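Long-range contact in eukaryotic peptide chain release factor GTP-binding subunit (PDB 1R5B), which is the GTP-binding subunit of a translation release factor, a P-loop protein of the elongation factor Tu family: residues A391-D405 / M422-V434. Sequence-based numbering, arbitrary orientation.
Sequences AVEEVSFAKLLHKLD and MKIIAELETQTPV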
ATOM      1  N   ALA A 391      -1.173   1.793  19.390  1.00 37.56           N
ATOM      2  CA  ALA A 391      -0.375   2.356  20.485  1.00 37.72           C
ATOM      3  C   ALA A 391      -1.159   2.699  21.765  1.00 38.17           C
ATOM      4  O   ALA A 391      -1.052   1.972  22.762  1.00 38.44           O
ATOM      5  CB  ALA A 391       0.425   3.551  20.004  1.00 37.74           C
ATOM      6  N   VAL A 392      -1.918   3.796  21.763  1.00 38.15           N
ATOM      7  CA  VAL A 392      -2.593   4.281  22.995  1.00 38.15           C
ATOM      8  C   VAL A 392      -1.576   4.804  24.031  1.00 38.03           C
ATOM      9  O   VAL A 392      -0.983   4.014  24.773  1.00 38.16           O
ATOM     10  CB  VAL A 392      -3.493   3.176  23.680  1.00 38.07           C
ATOM     11  CG1 VAL A 392      -4.117   3.695  24.981  1.00 38.07           C
ATOM     12  CG2 VAL A 392      -4.575   2.652  22.725  1.00 37.99           C
ATOM     13  N   GLU A 393      -1.389   6.122  24.105  1.00 37.75           N
ATOM     14  CA  GLU A 393      -0.411   6.683  25.032  1.00 37.65           C
ATOM     15  C   GLU A 393      -0.872   7.958  25.777  1.00 37.61           C
ATOM     16  O   GLU A 393      -1.725   7.876  26.670  1.00 37.72           O
ATOM     17  CB  GLU A 393       0.942   6.870  24.332  1.00 37.60           C
ATOM     18  CG  GLU A 393       2.124   7.047  25.278  1.00 38.00           C
ATOM     19  CD  GLU A 393       2.015   6.205  26.546  1.00 38.64           C
ATOM     20  OE1 GLU A 393       2.191   4.968  26.456  1.00 39.47           O
ATOM     21  OE2 GLU A 393       1.740   6.777  27.630  1.00 37.69           O
ATOM     22  N   GLU A 394      -0.307   9.119  25.437  1.00 37.25           N
ATOM     23  CA  GLU A 394      -0.442  10.323  26.263  1.00 36.69           C
ATOM     24  C   GLU A 394       0.255  11.477  25.560  1.00 36.16           C
ATOM     25  O   GLU A 394       1.437  11.382  25.240  1.00 35.91           O
ATOM     26  CB  GLU A 394       0.194  10.105  27.645  1.00 36.92           C
ATOM     27  CG  GLU A 394       0.053  11.273  28.624  1.00 37.32           C
ATOM     28  CD  GLU A 394      -1.286  11.291  29.343  1.00 37.94           C
ATOM     29  OE1 GLU A 394      -2.322  11.045  28.686  1.00 38.27           O
ATOM     30  OE2 GLU A 394      -1.304  11.558  30.569  1.00 38.35           O
ATOM     31  N   VAL A 395      -0.456  12.574  25.336  1.00 35.64           N
ATOM     32  CA  VAL A 395       0.078  13.632  24.490  1.00 35.40           C
ATOM     33  C   VAL A 395      -0.416  15.027  24.863  1.00 35.37           C
ATOM     34  O   VAL A 395      -1.517  15.185  25.382  1.00 35.05           O
ATOM     35  CB  VAL A 395      -0.262  13.360  23.009  1.00 35.39           C
ATOM     36  CG1 VAL A 395      -1.758  13.541  22.752  1.00 35.24           C
ATOM     37  CG2 VAL A 395       0.560  14.252  22.089  1.00 35.27           C
ATOM     38  N   SER A 396       0.416  16.021  24.563  1.00 35.50           N
ATOM     39  CA  SER A 396       0.138  17.427  24.840  1.00 35.78           C
ATOM     40  C   SER A 396       0.784  18.326  23.785  1.00 35.95           C
ATOM     41  O   SER A 396       1.754  17.934  23.133  1.00 35.76           O
ATOM     42  CB  SER A 396       0.666  17.807  26.227  1.00 35.73           C
ATOM     43  OG  SER A 396       2.071  17.622  26.285  1.00 35.47           O
ATOM     44  N   PHE A 397       0.256  19.543  23.636  1.00 36.24           N
ATOM     45  CA  PHE A 397       0.755  20.447  22.604  1.00 36.33           C
ATOM     46  C   PHE A 397       1.835  21.320  23.215  1.00 36.22           C
ATOM     47  O   PHE A 397       1.736  21.690  24.370  1.00 36.31           O
ATOM     48  CB  PHE A 397      -0.387  21.283  22.015  1.00 36.47           C
ATOM     49  CG  PHE A 397      -1.439  20.458  21.311  1.00 36.18           C
ATOM     50  CD1 PHE A 397      -1.442  20.344  19.924  1.00 36.16           C
ATOM     51  CD2 PHE A 397      -2.421  19.785  22.040  1.00 36.14           C
ATOM     52  CE1 PHE A 397      -2.407  19.573  19.279  1.00 35.70           C
ATOM     53  CE2 PHE A 397      -3.389  19.010  21.399  1.00 36.05           C
ATOM     54  CZ  PHE A 397      -3.384  18.907  20.022  1.00 35.47           C
ATOM     55  N   ALA A 398       2.872  21.624  22.439  1.00 36.23           N
ATOM     56  CA  ALA A 398       4.044  22.344  22.929  1.00 36.29           C
ATOM     57  C   ALA A 398       4.188  23.702  22.248  1.00 36.37           C
ATOM     58  O   ALA A 398       4.294  24.724  22.917  1.00 36.43           O
ATOM     59  CB  ALA A 398       5.299  21.510  22.711  1.00 36.19           C
ATOM     60  N   LYS A 399       4.201  23.701  20.918  1.00 36.57           N
ATOM     61  CA  LYS A 399       4.327  24.927  20.132  1.00 36.66           C
ATOM     62  C   LYS A 399       3.173  25.047  19.133  1.00 36.72           C
ATOM     63  O   LYS A 399       3.394  24.934  17.923  1.00 36.80           O
ATOM     64  CB  LYS A 399       5.674  24.954  19.392  1.00 36.63           C
ATOM     65  CG  LYS A 399       6.899  24.918  20.301  1.00 36.73           C
ATOM     66  CD  LYS A 399       8.182  25.215  19.526  1.00 36.54           C
ATOM     67  CE  LYS A 399       9.401  25.305  20.442  1.00 36.38           C
ATOM     68  NZ  LYS A 399      10.311  24.139  20.269  1.00 36.41           N
ATOM     69  N   LEU A 400       1.954  25.273  19.647  1.00 36.73           N
ATOM     70  CA  LEU A 400       0.752  25.499  18.813  1.00 36.56           C
ATOM     71  C   LEU A 400       1.075  26.564  17.776  1.00 36.58           C
ATOM     72  O   LEU A 400       1.385  27.697  18.123  1.00 36.56           O
ATOM     73  CB  LEU A 400      -0.471  25.917  19.658  1.00 36.38           C
ATOM     74  CG  LEU A 400      -1.810  25.206  19.396  1.00 36.12           C
ATOM     75  CD1 LEU A 400      -1.753  23.763  19.853  1.00 36.85           C
ATOM     76  CD2 LEU A 400      -2.987  25.894  20.075  1.00 35.89           C
ATOM     77  N   LEU A 401       1.007  26.185  16.503  1.00 36.86           N
ATOM     78  CA  LEU A 401       1.604  26.975  15.423  1.00 37.01           C
ATOM     79  C   LEU A 401       0.561  27.478  14.399  1.00 37.06           C
ATOM     80  O   LEU A 401       0.534  28.682  14.086  1.00 37.25           O
ATOM     81  CB  LEU A 401       2.730  26.166  14.737  1.00 36.98           C
ATOM     82  CG  LEU A 401       4.182  26.664  14.865  1.00 36.68           C
ATOM     83  CD1 LEU A 401       5.170  25.565  14.497  1.00 36.44           C
ATOM     84  CD2 LEU A 401       4.436  27.913  14.016  1.00 36.61           C
ATOM     85  N   HIS A 402      -0.296  26.577  13.899  1.00 36.96           N
ATOM     86  CA  HIS A 402      -1.200  26.888  12.776  1.00 36.83           C
ATOM     87  C   HIS A 402      -2.647  26.366  12.903  1.00 36.79           C
ATOM     88  O   HIS A 402      -2.922  25.437  13.665  1.00 36.59           O
ATOM     89  CB  HIS A 402      -0.596  26.328  11.496  1.00 36.75           C
ATOM     90  CG  HIS A 402       0.694  26.969  11.103  1.00 36.53           C
ATOM     91  ND1 HIS A 402       1.894  26.637  11.688  1.00 36.32           N
ATOM     92  CD2 HIS A 402       0.978  27.911  10.176  1.00 36.66           C
ATOM     93  CE1 HIS A 402       2.861  27.352  11.146  1.00 36.28           C
ATOM     94  NE2 HIS A 402       2.332  28.131  10.221  1.00 36.78           N
ATOM     95  N   LYS A 403      -3.547  26.972  12.118  1.00 36.78           N
ATOM     96  CA  LYS A 403      -4.976  26.620  12.053  1.00 36.80           C
ATOM     97  C   LYS A 403      -5.378  25.933  10.724  1.00 36.91           C
ATOM     98  O   LYS A 403      -5.719  24.750  10.718  1.00 36.63           O
ATOM     99  CB  LYS A 403      -5.825  27.881  12.275  1.00 36.83           C
ATOM    100  CG  LYS A 403      -7.275  27.625  12.670  1.00 36.50           C
ATOM    101  CD  LYS A 403      -7.807  28.736  13.578  1.00 35.56           C
ATOM    102  CE  LYS A 403      -7.723  30.089  12.907  1.00 35.51           C
ATOM    103  NZ  LYS A 403      -8.708  31.057  13.473  1.00 35.78           N
ATOM    104  N   LEU A 404      -5.321  26.675   9.616  1.00 37.12           N
ATOM    105  CA  LEU A 404      -5.735  26.198   8.283  1.00 37.36           C
ATOM    106  C   LEU A 404      -7.259  26.177   8.084  1.00 37.78           C
ATOM    107  O   LEU A 404      -8.030  26.006   9.040  1.00 37.53           O
ATOM    108  CB  LEU A 404      -5.184  24.795   7.967  1.00 37.35           C
ATOM    109  CG  LEU A 404      -3.758  24.373   8.355  1.00 36.97           C
ATOM    110  CD1 LEU A 404      -3.779  23.005   9.017  1.00 36.80           C
ATOM    111  CD2 LEU A 404      -2.836  24.344   7.140  1.00 36.84           C
ATOM    112  N   ASP A 405      -7.675  26.342   6.825  1.00 38.52           N
ATOM    113  CA  ASP A 405      -9.075  26.159   6.419  1.00 39.23           C
ATOM    114  C   ASP A 405      -9.231  26.114   4.899  1.00 39.49           C
ATOM    115  O   ASP A 405      -8.459  26.739   4.176  1.00 39.59           O
ATOM    116  CB  ASP A 405      -9.953  27.281   6.977  1.00 39.56           C
ATOM    117  CG  ASP A 405     -11.449  27.048   6.736  1.00 40.66           C
ATOM    118  OD1 ASP A 405     -11.898  27.093   5.568  1.00 41.88           O
ATOM    119  OD2 ASP A 405     -12.259  26.821   7.660  1.00 42.17           O
ATOM    120  N   MET A 422     -11.982  22.911  13.749  1.00 35.54           N
ATOM    121  CA  MET A 422     -10.700  23.574  13.539  1.00 35.31           C
ATOM    122  C   MET A 422      -9.640  22.522  13.165  1.00 35.54           C
ATOM    123  O   MET A 422      -9.912  21.324  13.208  1.00 34.79           O
ATOM    124  CB  MET A 422     -10.304  24.333  14.810  1.00 35.03           C
ATOM    125  CG  MET A 422      -9.390  25.521  14.596  1.00 33.93           C
ATOM    126  SD  MET A 422      -9.333  26.551  16.053  1.00 31.86           S
ATOM    127  CE  MET A 422      -7.603  26.802  16.279  1.00 31.21           C
ATOM    128  N   LYS A 423      -8.448  22.997  12.802  1.00 36.10           N
ATOM    129  CA  LYS A 423      -7.335  22.166  12.361  1.00 36.70           C
ATOM    130  C   LYS A 423      -5.999  22.535  13.084  1.00 37.32           C
ATOM    131  O   LYS A 423      -6.032  23.247  14.101  1.00 37.72           O
ATOM    132  CB  LYS A 423      -7.236  22.293  10.834  1.00 36.86           C
ATOM    133  CG  LYS A 423      -8.153  21.319  10.051  1.00 36.96           C
ATOM    134  CD  LYS A 423      -9.391  21.999   9.451  1.00 36.66           C
ATOM    135  CE  LYS A 423      -9.323  22.042   7.919  1.00 36.90           C
ATOM    136  NZ  LYS A 423     -10.423  22.837   7.296  1.00 35.97           N
ATOM    137  N   ILE A 424      -4.845  22.031  12.612  1.00 37.89           N
ATOM    138  CA  ILE A 424      -3.525  22.415  13.178  1.00 38.31           C
ATOM    139  C   ILE A 424      -2.270  22.007  12.368  1.00 38.53           C
ATOM    140  O   ILE A 424      -2.322  21.118  11.524  1.00 38.58           O
ATOM    141  CB  ILE A 424      -3.357  21.831  14.610  1.00 38.44           C
ATOM    142  CG1 ILE A 424      -2.532  22.778  15.506  1.00 38.90           C
ATOM    143  CG2 ILE A 424      -2.723  20.442  14.536  1.00 38.30           C
ATOM    144  CD1 ILE A 424      -1.590  22.066  16.525  1.00 39.49           C
ATOM    145  N   ILE A 425      -1.147  22.670  12.651  1.00 38.79           N
ATOM    146  CA  ILE A 425       0.195  22.152  12.333  1.00 39.08           C
ATOM    147  C   ILE A 425       1.206  22.594  13.422  1.00 39.28           C
ATOM    148  O   ILE A 425       1.735  23.707  13.376  1.00 39.52           O
ATOM    149  CB  ILE A 425       0.635  22.511  10.836  1.00 39.15           C
ATOM    150  CG1 ILE A 425       1.997  23.236  10.724  1.00 39.12           C
ATOM    151  CG2 ILE A 425      -0.458  23.285  10.093  1.00 39.10           C
ATOM    152  CD1 ILE A 425       3.223  22.347  10.967  1.00 38.79           C
ATOM    153  N   ALA A 426       1.445  21.736  14.421  1.00 39.45           N
ATOM    154  CA  ALA A 426       2.302  22.103  15.567  1.00 39.41           C
ATOM    155  C   ALA A 426       2.914  20.942  16.371  1.00 39.49           C
ATOM    156  O   ALA A 426       2.529  19.778  16.213  1.00 39.33           O
ATOM    157  CB  ALA A 426       1.535  23.006  16.501  1.00 39.55           C
ATOM    158  N   GLU A 427       3.857  21.298  17.253  1.00 39.49           N
ATOM    159  CA  GLU A 427       4.626  20.331  18.058  1.00 39.32           C
ATOM    160  C   GLU A 427       3.770  19.603  19.094  1.00 38.96           C
ATOM    161  O   GLU A 427       2.880  20.191  19.712  1.00 38.80           O
ATOM    162  CB  GLU A 427       5.806  21.009  18.788  1.00 39.38           C
ATOM    163  CG  GLU A 427       7.167  20.814  18.124  1.00 39.84           C
ATOM    164  CD  GLU A 427       8.332  20.926  19.095  1.00 39.93           C
ATOM    165  OE1 GLU A 427       9.079  21.926  19.021  1.00 40.06           O
ATOM    166  OE2 GLU A 427       8.508  20.009  19.928  1.00 40.27           O
ATOM    167  N   LEU A 428       4.075  18.323  19.276  1.00 38.49           N
ATOM    168  CA  LEU A 428       3.420  17.478  20.265  1.00 38.20           C
ATOM    169  C   LEU A 428       4.483  16.743  21.069  1.00 37.69           C
ATOM    170  O   LEU A 428       5.628  16.624  20.638  1.00 37.70           O
ATOM    171  CB  LEU A 428       2.492  16.468  19.598  1.00 38.30           C
ATOM    172  CG  LEU A 428       1.005  16.820  19.643  1.00 38.75           C
ATOM    173  CD1 LEU A 428       0.746  18.101  18.844  1.00 39.38           C
ATOM    174  CD2 LEU A 428       0.136  15.659  19.124  1.00 39.03           C
ATOM    175  N   GLU A 429       4.088  16.249  22.237  1.00 37.01           N
ATOM    176  CA  GLU A 429       5.007  15.588  23.144  1.00 36.28           C
ATOM    177  C   GLU A 429       4.279  14.492  23.926  1.00 35.72           C
ATOM    178  O   GLU A 429       3.086  14.637  24.277  1.00 35.67           O
ATOM    179  CB  GLU A 429       5.655  16.619  24.085  1.00 36.55           C
ATOM    180  CG  GLU A 429       7.093  16.979  23.719  1.00 36.97           C
ATOM    181  CD  GLU A 429       7.755  17.911  24.727  1.00 37.27           C
ATOM    182  OE1 GLU A 429       7.819  17.555  25.923  1.00 37.54           O
ATOM    183  OE2 GLU A 429       8.215  19.002  24.319  1.00 37.53           O
ATOM    184  N   THR A 430       5.011  13.399  24.196  1.00 35.13           N
ATOM    185  CA  THR A 430       4.526  12.295  25.037  1.00 34.55           C
ATOM    186  C   THR A 430       5.369  12.139  26.301  1.00 34.09           C
ATOM    187  O   THR A 430       6.469  12.686  26.378  1.00 34.10           O
ATOM    188  CB  THR A 430       4.575  10.992  24.255  1.00 34.41           C
ATOM    189  OG1 THR A 430       5.851  10.871  23.614  1.00 34.00           O
ATOM    190  CG2 THR A 430       3.594  11.007  23.108  1.00 34.35           C
ATOM    191  N   GLN A 431       4.848  11.395  27.284  1.00 33.71           N
ATOM    192  CA  GLN A 431       5.567  11.154  28.554  1.00 33.42           C
ATOM    193  C   GLN A 431       6.605  10.040  28.416  1.00 32.96           C
ATOM    194  O   GLN A 431       7.623  10.049  29.114  1.00 32.86           O
ATOM    195  CB  GLN A 431       4.601  10.806  29.699  1.00 33.34           C
ATOM    196  CG  GLN A 431       3.774  11.976  30.218  1.00 33.57           C
ATOM    197  CD  GLN A 431       4.629  13.088  30.792  1.00 33.75           C
ATOM    198  OE1 GLN A 431       4.901  13.114  31.992  1.00 33.38           O
ATOM    199  NE2 GLN A 431       5.058  14.009  29.935  1.00 33.83           N
ATOM    200  N   THR A 432       6.328   9.072  27.542  1.00 32.28           N
ATOM    201  CA  THR A 432       7.301   8.029  27.210  1.00 31.86           C
ATOM    202  C   THR A 432       7.278   7.776  25.708  1.00 31.09           C
ATOM    203  O   THR A 432       6.219   7.849  25.099  1.00 30.88           O
ATOM    204  CB  THR A 432       7.009   6.715  27.977  1.00 31.90           C
ATOM    205  OG1 THR A 432       5.735   6.190  27.587  1.00 32.38           O
ATOM    206  CG2 THR A 432       6.875   6.956  29.491  1.00 32.63           C
ATOM    207  N   PRO A 433       8.431   7.453  25.118  1.00 30.28           N
ATOM    208  CA  PRO A 433       8.558   7.355  23.660  1.00 29.72           C
ATOM    209  C   PRO A 433       7.547   6.409  22.995  1.00 28.95           C
ATOM    210  O   PRO A 433       7.211   5.373  23.552  1.00 28.45           O
ATOM    211  CB  PRO A 433       9.983   6.814  23.474  1.00 29.86           C
ATOM    212  CG  PRO A 433      10.705   7.195  24.682  1.00 29.85           C
ATOM    213  CD  PRO A 433       9.703   7.127  25.792  1.00 30.37           C
ATOM    214  N   VAL A 434       7.064   6.777  21.815  1.00 28.35           N
ATOM    215  CA  VAL A 434       6.172   5.903  21.062  1.00 27.99           C
ATOM    216  C   VAL A 434       6.642   5.812  19.622  1.00 27.55           C
ATOM    217  O   VAL A 434       7.210   6.759  19.080  1.00 27.42           O
ATOM    218  CB  VAL A 434       4.662   6.313  21.204  1.00 28.12           C
ATOM    219  CG1 VAL A 434       4.511   7.716  21.767  1.00 27.69           C
ATOM    220  CG2 VAL A 434       3.891   6.160  19.891  1.00 27.85           C
TER
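Ser396 and Glu429 pair through both of their backbone polar groups, Ser396 N giving to Glu429 O at 3.0 Å and Glu429 N returning the bond to Ser396 O, a hydrogen-bonded antiparallel pair. Next comes the non-hydrogen-bonded pair of Phe397 and Leu428, whose side chains run side by side in the same direction. Leu428 CD1 lies 3.3 Å from Phe397 CD1, while Ile424 CD1 approaches CE1 of Phe397 obliquely. Leu428 also turns its other methyl, CD2, to Val395 CG2. Ala398 N adds a third backbone bond, to Glu427 O (3.1 Å), reaching it from well above the carbonyl plane.

Beyond it, Lys399 lies alongside Glu427, and a bend at its last torsion (chi4 109°) brings NZ to the syn side of Glu427 OE1 at 2.8 Å, a salt bridge. Farther on, only weak bonds remain: Ile425 N to His402 O, and His402 ND1, at the ring edge, to Ile425 O (3.4 Å). Ile425 CG2 touches both His402 CB and Leu404 CD1, meeting them in directions roughly at right angles.

Strand 364-371 flanks 426-430 on its other side, hydrogen-bonding the backbones of Ala426 and Leu428 through Ala367 and Phe365; its Ile369 touches both Phe397 and Ile424. The short strand 396-397 is the outermost on its side of the sheet, zipped onto 426-430 in the antiparallel beta-sheet of the eEF1A-like C-terminal domain.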